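Local coordinates for putative oxidoreductase (Klebsiella pneumoniae subsp. pneumoniae MGH 78578, PDB 3E82), which probably catalyses a nicotinamide-nucleotide-dependent oxidation or reduction, as a Gfo/Idh/MocA family member whose substrate is not known, at residues W177-D186 with V326-V334; L120-S131 with P295-I306. One frame throughout, in Å; residues are numbered along the deposited sequence.

Contact 1 (W177-D186 with V326-V334); sequences WFDLGPHLID and VMAVLEAAV
The backbone carbonyl O of Leu330 accepts the indole N-H of Trp177, with NE1 to O at 3.0 Å. The bond is nearly straight, 164° at the hydrogen. The donor lies in the carbonyl plane, on a lone pair, and the oxygen lies close to the indole plane. Leu330 O is also the acceptor of a weak helical bond from Val334 N, so two N-H groups share it. Trp177 holds CG anti to its own backbone N (chi1 -177°), which sends the indole across to helix 320-339. There CD1 of Leu330 lies over one face of the indole, 3.8 Å from the centroid of the five-membered ring, a CH-pi contact. Ala333 CB packs against NE1 and CZ2, and Val334 CG2 meets the ring edge at CD1. The other methyl of Leu330, CD2, sits over the centre of the Phe178 ring, 3.8 Å from its centroid. Leu330 is thus a knob in a hole formed by Trp177, Phe178, Gly181 and Pro182. This is helix-helix packing within the C-terminal alpha/beta domain. The axes of segments 177-186 and 326-334 approach to 9.5 Å, with 123° between their N-to-C directions. Trp177, Val329 and Ala333 also touch strand 214-220, so the pair rests on the large mixed sheet. Leu330 CD1 lies over the Gly181 backbone, closest to Gly181 C (4.3 Å). Further along, Ile185 CD1 presses on Leu330 CD1 at 3.5 Å, tighter than usual van der Waals contact. Ile185 and Val329 reach toward each other tip to tip, with Ile185 CG2 3.8 Å from Val329 CG1. Val326 splits its methyls: CG1 rests on Pro182 CA, while CG2 lies against Asp186, 3.9 Å from OD1. The carboxylate of Asp186 has its main partner elsewhere, in a salt bridge to Arg128.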
loop_
_atom_site.group_PDB
_atom_site.type_symbol
_atom_site.label_atom_id
_atom_site.label_comp_id
_atom_site.label_asym_id
_atom_site.label_seq_id
_atom_site.Cartn_x
_atom_site.Cartn_y
_atom_site.Cartn_z
ATOM N N TRP B 177 -7.854 -7.112 11.423
ATOM C CA TRP B 177 -8.784 -6.766 10.349
ATOM C C TRP B 177 -10.201 -6.552 10.862
ATOM O O TRP B 177 -10.803 -5.515 10.610
ATOM C CB TRP B 177 -8.783 -7.853 9.263
ATOM C CG TRP B 177 -9.669 -7.549 8.073
ATOM C CD1 TRP B 177 -10.606 -8.381 7.512
ATOM C CD2 TRP B 177 -9.706 -6.335 7.303
ATOM N NE1 TRP B 177 -11.219 -7.760 6.451
ATOM C CE2 TRP B 177 -10.688 -6.505 6.300
ATOM C CE3 TRP B 177 -9.005 -5.122 7.364
ATOM C CZ2 TRP B 177 -10.989 -5.507 5.366
ATOM C CZ3 TRP B 177 -9.307 -4.127 6.429
ATOM C CH2 TRP B 177 -10.291 -4.329 5.447
ATOM N N PHE B 178 -10.728 -7.530 11.591
ATOM C CA PHE B 178 -12.079 -7.434 12.128
ATOM C C PHE B 178 -12.292 -6.298 13.115
ATOM O O PHE B 178 -13.386 -5.738 13.186
ATOM C CB PHE B 178 -12.487 -8.754 12.785
ATOM C CG PHE B 178 -13.397 -9.586 11.935
ATOM C CD1 PHE B 178 -12.949 -10.121 10.730
ATOM C CD2 PHE B 178 -14.710 -9.818 12.327
ATOM C CE1 PHE B 178 -13.799 -10.879 9.925
ATOM C CE2 PHE B 178 -15.569 -10.569 11.534
ATOM C CZ PHE B 178 -15.114 -11.102 10.331
ATOM N N ASP B 179 -11.261 -5.953 13.877
ATOM C CA ASP B 179 -11.399 -4.878 14.851
ATOM C C ASP B 179 -11.250 -3.480 14.270
ATOM O O ASP B 179 -12.084 -2.609 14.518
ATOM C CB ASP B 179 -10.384 -5.032 15.993
ATOM C CG ASP B 179 -10.589 -6.307 16.791
ATOM O OD1 ASP B 179 -11.754 -6.681 17.042
ATOM O OD2 ASP B 179 -9.576 -6.926 17.178
ATOM N N LEU B 180 -10.194 -3.262 13.499
ATOM C CA LEU B 180 -9.948 -1.939 12.945
ATOM C C LEU B 180 -10.351 -1.744 11.492
ATOM O O LEU B 180 -10.523 -0.612 11.046
ATOM C CB LEU B 180 -8.479 -1.592 13.159
ATOM C CG LEU B 180 -8.202 -1.683 14.663
ATOM C CD1 LEU B 180 -6.825 -2.237 14.901
ATOM C CD2 LEU B 180 -8.382 -0.318 15.303
ATOM N N GLY B 181 -10.501 -2.840 10.756
ATOM C CA GLY B 181 -10.924 -2.741 9.372
ATOM C C GLY B 181 -12.250 -1.998 9.206
ATOM O O GLY B 181 -12.380 -1.183 8.301
ATOM N N PRO B 182 -13.250 -2.243 10.070
ATOM C CA PRO B 182 -14.551 -1.570 9.962
ATOM C C PRO B 182 -14.583 -0.053 9.772
ATOM O O PRO B 182 -15.256 0.425 8.860
ATOM C CB PRO B 182 -15.277 -2.025 11.228
ATOM C CG PRO B 182 -14.793 -3.436 11.366
ATOM C CD PRO B 182 -13.296 -3.283 11.118
ATOM N N HIS B 183 -13.869 0.715 10.594
ATOM C CA HIS B 183 -13.922 2.167 10.418
ATOM C C HIS B 183 -13.183 2.620 9.156
ATOM O O HIS B 183 -13.560 3.609 8.526
ATOM C CB HIS B 183 -13.385 2.908 11.651
ATOM C CG HIS B 183 -11.892 2.941 11.745
ATOM N ND1 HIS B 183 -11.136 1.829 12.045
ATOM C CD2 HIS B 183 -11.013 3.958 11.576
ATOM C CE1 HIS B 183 -9.855 2.159 12.058
ATOM N NE2 HIS B 183 -9.754 3.446 11.776
ATOM N N LEU B 184 -12.140 1.882 8.792
ATOM C CA LEU B 184 -11.363 2.179 7.590
ATOM C C LEU B 184 -12.275 1.985 6.375
ATOM O O LEU B 184 -12.305 2.809 5.456
ATOM C CB LEU B 184 -10.164 1.224 7.507
ATOM C CG LEU B 184 -8.761 1.750 7.839
ATOM C CD1 LEU B 184 -8.811 2.770 8.951
ATOM C CD2 LEU B 184 -7.846 0.586 8.188
ATOM N N ILE B 185 -13.019 0.880 6.381
ATOM C CA ILE B 185 -13.940 0.571 5.291
ATOM C C ILE B 185 -15.099 1.565 5.234
ATOM O O ILE B 185 -15.392 2.132 4.183
ATOM C CB ILE B 185 -14.548 -0.839 5.450
ATOM C CG1 ILE B 185 -13.450 -1.896 5.373
ATOM C CG2 ILE B 185 -15.606 -1.075 4.369
ATOM C CD1 ILE B 185 -13.898 -3.246 5.902
ATOM N N ASP B 186 -15.752 1.775 6.371
ATOM C CA ASP B 186 -16.899 2.675 6.437
ATOM C C ASP B 186 -16.602 4.051 5.848
ATOM O O ASP B 186 -17.410 4.581 5.093
ATOM C CB ASP B 186 -17.384 2.822 7.888
ATOM C CG ASP B 186 -18.672 3.604 7.991
ATOM O OD1 ASP B 186 -19.657 3.208 7.335
ATOM O OD2 ASP B 186 -18.703 4.613 8.726
ATOM N N VAL B 326 -20.370 -2.698 5.086
ATOM C CA VAL B 326 -19.047 -2.817 5.705
ATOM C C VAL B 326 -18.757 -4.296 5.949
ATOM O O VAL B 326 -17.663 -4.784 5.666
ATOM C CB VAL B 326 -18.993 -2.067 7.052
ATOM C CG1 VAL B 326 -17.724 -2.454 7.828
ATOM C CG2 VAL B 326 -19.038 -0.568 6.806
HETATM N N MSE B 327 -19.755 -5.012 6.469
HETATM C CA MSE B 327 -19.589 -6.433 6.746
HETATM C C MSE B 327 -19.275 -7.184 5.457
HETATM O O MSE B 327 -18.442 -8.083 5.445
HETATM C CB MSE B 327 -20.857 -7.010 7.395
HETATM C CG MSE B 327 -21.089 -6.557 8.831
HETATM SE SE MSE B 327 -22.646 -7.445 9.621
HETATM C CE MSE B 327 -22.082 -9.284 9.341
ATOM N N ALA B 328 -19.932 -6.796 4.371
ATOM C CA ALA B 328 -19.716 -7.450 3.085
ATOM C C ALA B 328 -18.267 -7.295 2.629
ATOM O O ALA B 328 -17.634 -8.260 2.189
ATOM C CB ALA B 328 -20.655 -6.872 2.047
ATOM N N VAL B 329 -17.742 -6.080 2.747
ATOM C CA VAL B 329 -16.358 -5.805 2.354
ATOM C C VAL B 329 -15.407 -6.546 3.291
ATOM O O VAL B 329 -14.428 -7.158 2.862
ATOM C CB VAL B 329 -16.056 -4.286 2.431
ATOM C CG1 VAL B 329 -14.576 -4.029 2.158
ATOM C CG2 VAL B 329 -16.939 -3.536 1.429
ATOM N N LEU B 330 -15.711 -6.480 4.578
ATOM C CA LEU B 330 -14.903 -7.133 5.589
ATOM C C LEU B 330 -14.738 -8.618 5.252
ATOM O O LEU B 330 -13.622 -9.133 5.215
ATOM C CB LEU B 330 -15.572 -6.971 6.959
ATOM C CG LEU B 330 -14.658 -7.081 8.175
ATOM C CD1 LEU B 330 -13.759 -5.851 8.235
ATOM C CD2 LEU B 330 -15.510 -7.196 9.455
ATOM N N GLU B 331 -15.851 -9.296 4.992
ATOM C CA GLU B 331 -15.818 -10.716 4.666
ATOM C C GLU B 331 -15.193 -10.995 3.306
ATOM O O GLU B 331 -14.464 -11.967 3.145
ATOM C CB GLU B 331 -17.234 -11.294 4.730
ATOM C CG GLU B 331 -17.882 -11.068 6.098
ATOM C CD GLU B 331 -19.192 -11.806 6.267
ATOM O OE1 GLU B 331 -19.709 -12.339 5.263
ATOM O OE2 GLU B 331 -19.701 -11.841 7.412
ATOM N N ALA B 332 -15.483 -10.146 2.326
ATOM C CA ALA B 332 -14.916 -10.323 0.997
ATOM C C ALA B 332 -13.383 -10.296 1.078
ATOM O O ALA B 332 -12.710 -11.079 0.406
ATOM C CB ALA B 332 -15.414 -9.228 0.062
ATOM N N ALA B 333 -12.836 -9.409 1.905
ATOM C CA ALA B 333 -11.381 -9.308 2.052
ATOM C C ALA B 333 -10.814 -10.604 2.615
ATOM O O ALA B 333 -9.742 -11.053 2.205
ATOM C CB ALA B 333 -11.009 -8.139 2.974
ATOM N N VAL B 334 -11.534 -11.197 3.562
ATOM C CA VAL B 334 -11.087 -12.440 4.174
ATOM C C VAL B 334 -11.154 -13.585 3.165
ATOM O O VAL B 334 -10.266 -14.433 3.129
ATOM C CB VAL B 334 -11.929 -12.785 5.435
ATOM C CG1 VAL B 334 -11.542 -14.169 5.964
ATOM C CG2 VAL B 334 -11.687 -11.732 6.519
#

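Contact 2 (L120-S131 with P295-I306)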
loop_
_atom_site.group_PDB
_atom_site.type_symbol
_atom_site.label_atom_id
_atom_site.label_comp_id
_atom_site.label_asym_id
_atom_site.label_seq_id
_atom_site.Cartn_x
_atom_site.Cartn_y
_atom_site.Cartn_z
ATOM N N LEU B 120 -36.238 2.607 14.537
ATOM C CA LEU B 120 -34.908 2.917 14.026
ATOM C C LEU B 120 -33.885 1.925 14.566
ATOM O O LEU B 120 -33.867 1.616 15.761
ATOM C CB LEU B 120 -34.465 4.334 14.426
ATOM C CG LEU B 120 -33.052 4.762 13.959
ATOM C CD1 LEU B 120 -33.017 6.265 13.735
ATOM C CD2 LEU B 120 -31.983 4.338 14.987
ATOM N N LEU B 121 -33.042 1.429 13.671
ATOM C CA LEU B 121 -31.967 0.505 14.037
ATOM C C LEU B 121 -30.707 1.101 13.436
ATOM O O LEU B 121 -30.707 1.493 12.271
ATOM C CB LEU B 121 -32.196 -0.882 13.432
ATOM C CG LEU B 121 -31.002 -1.854 13.467
ATOM C CD1 LEU B 121 -30.581 -2.145 14.891
ATOM C CD2 LEU B 121 -31.387 -3.138 12.759
ATOM N N SER B 122 -29.641 1.179 14.222
ATOM C CA SER B 122 -28.387 1.728 13.713
ATOM C C SER B 122 -27.199 0.996 14.330
ATOM O O SER B 122 -27.365 0.224 15.273
ATOM C CB SER B 122 -28.312 3.225 14.028
ATOM O OG SER B 122 -27.206 3.819 13.375
ATOM N N VAL B 123 -26.009 1.225 13.781
ATOM C CA VAL B 123 -24.796 0.593 14.280
ATOM C C VAL B 123 -23.809 1.721 14.579
ATOM O O VAL B 123 -23.745 2.702 13.838
ATOM C CB VAL B 123 -24.198 -0.380 13.233
ATOM C CG1 VAL B 123 -22.922 -1.013 13.778
ATOM C CG2 VAL B 123 -25.224 -1.456 12.883
ATOM N N PHE B 124 -23.039 1.566 15.652
ATOM C CA PHE B 124 -22.102 2.595 16.092
ATOM C C PHE B 124 -20.859 2.806 15.224
ATOM O O PHE B 124 -19.740 2.547 15.660
ATOM C CB PHE B 124 -21.692 2.317 17.552
ATOM C CG PHE B 124 -21.057 3.498 18.265
ATOM C CD1 PHE B 124 -21.710 4.733 18.340
ATOM C CD2 PHE B 124 -19.830 3.356 18.906
ATOM C CE1 PHE B 124 -21.141 5.810 19.050
ATOM C CE2 PHE B 124 -19.253 4.424 19.617
ATOM C CZ PHE B 124 -19.906 5.649 19.689
ATOM N N HIS B 125 -21.061 3.256 13.990
ATOM C CA HIS B 125 -19.941 3.574 13.103
ATOM C C HIS B 125 -19.704 5.031 13.466
ATOM O O HIS B 125 -20.242 5.953 12.853
ATOM C CB HIS B 125 -20.347 3.413 11.644
ATOM C CG HIS B 125 -20.336 1.990 11.180
ATOM N ND1 HIS B 125 -19.191 1.221 11.178
ATOM C CD2 HIS B 125 -21.317 1.202 10.681
ATOM C CE1 HIS B 125 -19.467 0.022 10.694
ATOM N NE2 HIS B 125 -20.750 -0.015 10.384
ATOM N N ASN B 126 -18.897 5.204 14.501
ATOM C CA ASN B 126 -18.615 6.500 15.090
ATOM C C ASN B 126 -17.392 7.244 14.580
ATOM O O ASN B 126 -16.974 8.219 15.202
ATOM C CB ASN B 126 -18.475 6.304 16.600
ATOM C CG ASN B 126 -17.226 5.518 16.970
ATOM O OD1 ASN B 126 -16.867 4.548 16.297
ATOM N ND2 ASN B 126 -16.564 5.928 18.041
ATOM N N ARG B 127 -16.824 6.823 13.457
ATOM C CA ARG B 127 -15.613 7.482 12.978
ATOM C C ARG B 127 -15.812 8.422 11.788
ATOM O O ARG B 127 -14.840 8.917 11.210
ATOM C CB ARG B 127 -14.556 6.418 12.646
ATOM C CG ARG B 127 -14.389 5.321 13.718
ATOM C CD ARG B 127 -13.926 5.871 15.068
ATOM N NE ARG B 127 -12.621 6.522 14.980
ATOM C CZ ARG B 127 -11.450 5.884 15.004
ATOM N NH1 ARG B 127 -11.409 4.563 15.129
ATOM N NH2 ARG B 127 -10.319 6.569 14.878
ATOM N N ARG B 128 -17.068 8.685 11.441
ATOM C CA ARG B 128 -17.396 9.563 10.319
ATOM C C ARG B 128 -17.209 11.037 10.655
ATOM O O ARG B 128 -17.332 11.900 9.783
ATOM C CB ARG B 128 -18.844 9.332 9.884
ATOM C CG ARG B 128 -19.133 7.897 9.479
ATOM C CD ARG B 128 -20.594 7.704 9.096
ATOM N NE ARG B 128 -20.805 6.355 8.589
ATOM C CZ ARG B 128 -21.883 5.956 7.920
ATOM N NH1 ARG B 128 -22.878 6.804 7.665
ATOM N NH2 ARG B 128 -21.963 4.698 7.498
ATOM N N TRP B 129 -16.913 11.329 11.916
ATOM C CA TRP B 129 -16.728 12.711 12.338
ATOM C C TRP B 129 -15.352 12.976 12.940
ATOM O O TRP B 129 -15.175 13.915 13.708
ATOM C CB TRP B 129 -17.837 13.073 13.325
ATOM C CG TRP B 129 -19.175 12.888 12.685
ATOM C CD1 TRP B 129 -19.839 13.787 11.895
ATOM C CD2 TRP B 129 -19.969 11.698 12.692
ATOM N NE1 TRP B 129 -20.998 13.227 11.413
ATOM C CE2 TRP B 129 -21.103 11.946 11.884
ATOM C CE3 TRP B 129 -19.833 10.445 13.301
ATOM C CZ2 TRP B 129 -22.095 10.983 11.668
ATOM C CZ3 TRP B 129 -20.825 9.485 13.085
ATOM C CH2 TRP B 129 -21.940 9.764 12.273
ATOM N N ASP B 130 -14.389 12.131 12.585
ATOM C CA ASP B 130 -13.017 12.262 13.059
ATOM C C ASP B 130 -12.314 13.416 12.343
ATOM O O ASP B 130 -12.548 13.656 11.159
ATOM C CB ASP B 130 -12.251 10.962 12.810
ATOM C CG ASP B 130 -12.599 9.872 13.814
ATOM O OD1 ASP B 130 -13.572 10.052 14.574
ATOM O OD2 ASP B 130 -11.902 8.838 13.841
ATOM N N SER B 131 -11.450 14.117 13.072
ATOM C CA SER B 131 -10.717 15.249 12.520
ATOM C C SER B 131 -9.958 14.872 11.241
ATOM O O SER B 131 -10.059 15.574 10.235
ATOM C CB SER B 131 -9.748 15.821 13.569
ATOM O OG SER B 131 -8.794 14.859 13.988
ATOM N N PRO B 295 -10.110 20.291 10.430
ATOM C CA PRO B 295 -11.345 20.586 11.160
ATOM C C PRO B 295 -11.456 19.779 12.451
ATOM O O PRO B 295 -10.905 18.676 12.564
ATOM C CB PRO B 295 -12.436 20.245 10.147
ATOM C CG PRO B 295 -11.799 19.161 9.322
ATOM C CD PRO B 295 -10.400 19.667 9.128
ATOM N N GLN B 296 -12.150 20.348 13.428
ATOM C CA GLN B 296 -12.335 19.689 14.711
ATOM C C GLN B 296 -13.168 18.442 14.485
ATOM O O GLN B 296 -14.058 18.431 13.634
ATOM C CB GLN B 296 -13.074 20.609 15.692
ATOM C CG GLN B 296 -13.169 20.050 17.118
ATOM C CD GLN B 296 -14.550 20.246 17.757
ATOM O OE1 GLN B 296 -15.200 21.270 17.557
ATOM N NE2 GLN B 296 -14.988 19.265 18.540
ATOM N N GLY B 297 -12.873 17.390 15.235
ATOM C CA GLY B 297 -13.646 16.166 15.108
ATOM C C GLY B 297 -14.619 16.065 16.272
ATOM O O GLY B 297 -14.359 16.626 17.336
ATOM N N ASP B 298 -15.746 15.383 16.080
ATOM C CA ASP B 298 -16.709 15.221 17.168
ATOM C C ASP B 298 -17.702 14.088 16.947
ATOM O O ASP B 298 -18.735 14.266 16.304
ATOM C CB ASP B 298 -17.468 16.522 17.416
ATOM C CG ASP B 298 -18.435 16.414 18.586
ATOM O OD1 ASP B 298 -18.260 15.494 19.420
ATOM O OD2 ASP B 298 -19.359 17.255 18.672
ATOM N N GLN B 299 -17.397 12.923 17.502
ATOM C CA GLN B 299 -18.282 11.779 17.345
ATOM C C GLN B 299 -19.635 11.943 18.059
ATOM O O GLN B 299 -20.528 11.117 17.893
ATOM C CB GLN B 299 -17.577 10.491 17.803
ATOM C CG GLN B 299 -17.193 10.431 19.260
ATOM C CD GLN B 299 -16.318 9.221 19.555
ATOM O OE1 GLN B 299 -16.790 8.083 19.565
ATOM N NE2 GLN B 299 -15.028 9.465 19.776
ATOM N N ARG B 300 -19.794 13.009 18.840
ATOM C CA ARG B 300 -21.070 13.251 19.508
ATOM C C ARG B 300 -22.108 13.438 18.401
ATOM O O ARG B 300 -23.312 13.319 18.636
ATOM C CB ARG B 300 -21.011 14.519 20.382
ATOM C CG ARG B 300 -20.087 14.427 21.584
ATOM C CD ARG B 300 -19.890 15.782 22.281
ATOM N NE ARG B 300 -21.162 16.416 22.631
ATOM C CZ ARG B 300 -21.728 17.403 21.942
ATOM N NH1 ARG B 300 -21.134 17.885 20.855
ATOM N NH2 ARG B 300 -22.896 17.906 22.340
ATOM N N GLN B 301 -21.633 13.741 17.191
ATOM C CA GLN B 301 -22.519 13.937 16.054
ATOM C C GLN B 301 -23.363 12.690 15.816
ATOM O O GLN B 301 -24.525 12.788 15.423
ATOM C CB GLN B 301 -21.728 14.270 14.782
ATOM C CG GLN B 301 -21.238 15.716 14.685
ATOM C CD GLN B 301 -22.381 16.721 14.582
ATOM O OE1 GLN B 301 -23.284 16.569 13.761
ATOM N NE2 GLN B 301 -22.336 17.759 15.410
ATOM N N TYR B 302 -22.784 11.514 16.049
ATOM C CA TYR B 302 -23.542 10.281 15.857
ATOM C C TYR B 302 -24.835 10.325 16.684
ATOM O O TYR B 302 -25.913 10.048 16.176
ATOM C CB TYR B 302 -22.729 9.058 16.289
ATOM C CG TYR B 302 -23.506 7.766 16.152
ATOM C CD1 TYR B 302 -23.579 7.101 14.927
ATOM C CD2 TYR B 302 -24.215 7.227 17.240
ATOM C CE1 TYR B 302 -24.334 5.937 14.776
ATOM C CE2 TYR B 302 -24.978 6.057 17.096
ATOM C CZ TYR B 302 -25.033 5.424 15.860
ATOM O OH TYR B 302 -25.796 4.295 15.688
ATOM N N TYR B 303 -24.714 10.668 17.962
ATOM C CA TYR B 303 -25.874 10.723 18.843
ATOM C C TYR B 303 -26.772 11.934 18.595
ATOM O O TYR B 303 -27.987 11.852 18.761
ATOM C CB TYR B 303 -25.430 10.667 20.310
ATOM C CG TYR B 303 -25.180 9.248 20.788
ATOM C CD1 TYR B 303 -26.221 8.323 20.841
ATOM C CD2 TYR B 303 -23.904 8.820 21.146
ATOM C CE1 TYR B 303 -25.999 7.000 21.237
ATOM C CE2 TYR B 303 -23.665 7.495 21.544
ATOM C CZ TYR B 303 -24.720 6.590 21.585
ATOM O OH TYR B 303 -24.506 5.276 21.960
HETATM N N MSE B 304 -26.183 13.053 18.188
HETATM C CA MSE B 304 -26.981 14.239 17.899
HETATM C C MSE B 304 -27.852 13.951 16.679
HETATM O O MSE B 304 -29.022 14.335 16.629
HETATM C CB MSE B 304 -26.073 15.435 17.631
HETATM C CG MSE B 304 -25.118 15.720 18.765
HETATM SE SE MSE B 304 -24.015 17.271 18.446
HETATM C CE MSE B 304 -22.307 16.466 18.113
ATOM N N LEU B 305 -27.279 13.249 15.704
ATOM C CA LEU B 305 -28.014 12.908 14.491
ATOM C C LEU B 305 -29.040 11.797 14.741
ATOM O O LEU B 305 -30.142 11.823 14.190
ATOM C CB LEU B 305 -27.035 12.519 13.380
ATOM C CG LEU B 305 -26.123 13.663 12.898
ATOM C CD1 LEU B 305 -25.096 13.130 11.910
ATOM C CD2 LEU B 305 -26.969 14.761 12.241
ATOM N N ILE B 306 -28.687 10.823 15.578
ATOM C CA ILE B 306 -29.623 9.747 15.897
ATOM C C ILE B 306 -30.805 10.405 16.618
ATOM O O ILE B 306 -31.968 10.044 16.408
ATOM C CB ILE B 306 -28.978 8.695 16.832
ATOM C CG1 ILE B 306 -28.064 7.748 16.027
ATOM C CG2 ILE B 306 -30.065 7.959 17.605
ATOM C CD1 ILE B 306 -28.790 6.752 15.125
#
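Tyr302 CB packs on Trp129 CZ3 at 3.8 Å. CG is anti to the backbone N (chi1 178°), and the ring runs on toward strand 121-123. Its CD2 meets Phe124 CD1, whose ring turns its edge to the tyrosine face with the planes at 90°. The opposite face is covered by Ile306 CG1 of its own helix. CE1 lies near Val123 O. At the tip, OH donates to Ser122 OG at 2.8 Å, and Ser122 OG is also bonded to Val318 O. Strand 121-123 is the edge strand, within the chain, of the six-stranded parallel Rossmann sheet. Helix 300-310, which comes after strand 289-292 of the mixed sheet, packs back on strand 121-123. Residues just before this helix and at its start also touch helix 17-28. Trp129 lies between Gln301 and Arg128: Gln301 CB sits over one face, 3.4 Å from the centroid of the five-membered ring, and Arg128 CB covers the other. Trp129 O accepts Asp298 N at 2.8 Å. Asn126 ND2 donates to Gln299 OE1 at 2.6 Å; the donor stands above the plane of the Gln299 carbonyl, 41° out of it. Beyond CG the Gln299 chain is extended and lies beside Asn126, pointing the same way. Before the helix, Asp298 OD1 accepts Arg300 N, a capping bond, and also the indole NE1 of Trp273.

The centres of contact 1 and contact 2 lie about 18 Å apart, but the two touch directly. Arg128 NE of contact 2 forms a salt bridge with Asp186 OD2 of contact 1 at 2.7 Å. Arg128 also bridges to Glu322 at the start of helix 320-339, so one guanidinium links the chain after strand 121-123 to both helices of contact 1. Beside it, His125 CE1 packs on Val326 CG2 at 4.0 Å, and Arg127 CG on His183 CB at 3.3 Å. Helices 300-310 and 320-339 follow each other in the chain. Pro182 of contact 1 touches Lys98, and Asp179 to His183 has the spacing of the family's DxxxH pattern, consistent with helix 176-192 lying near the active site.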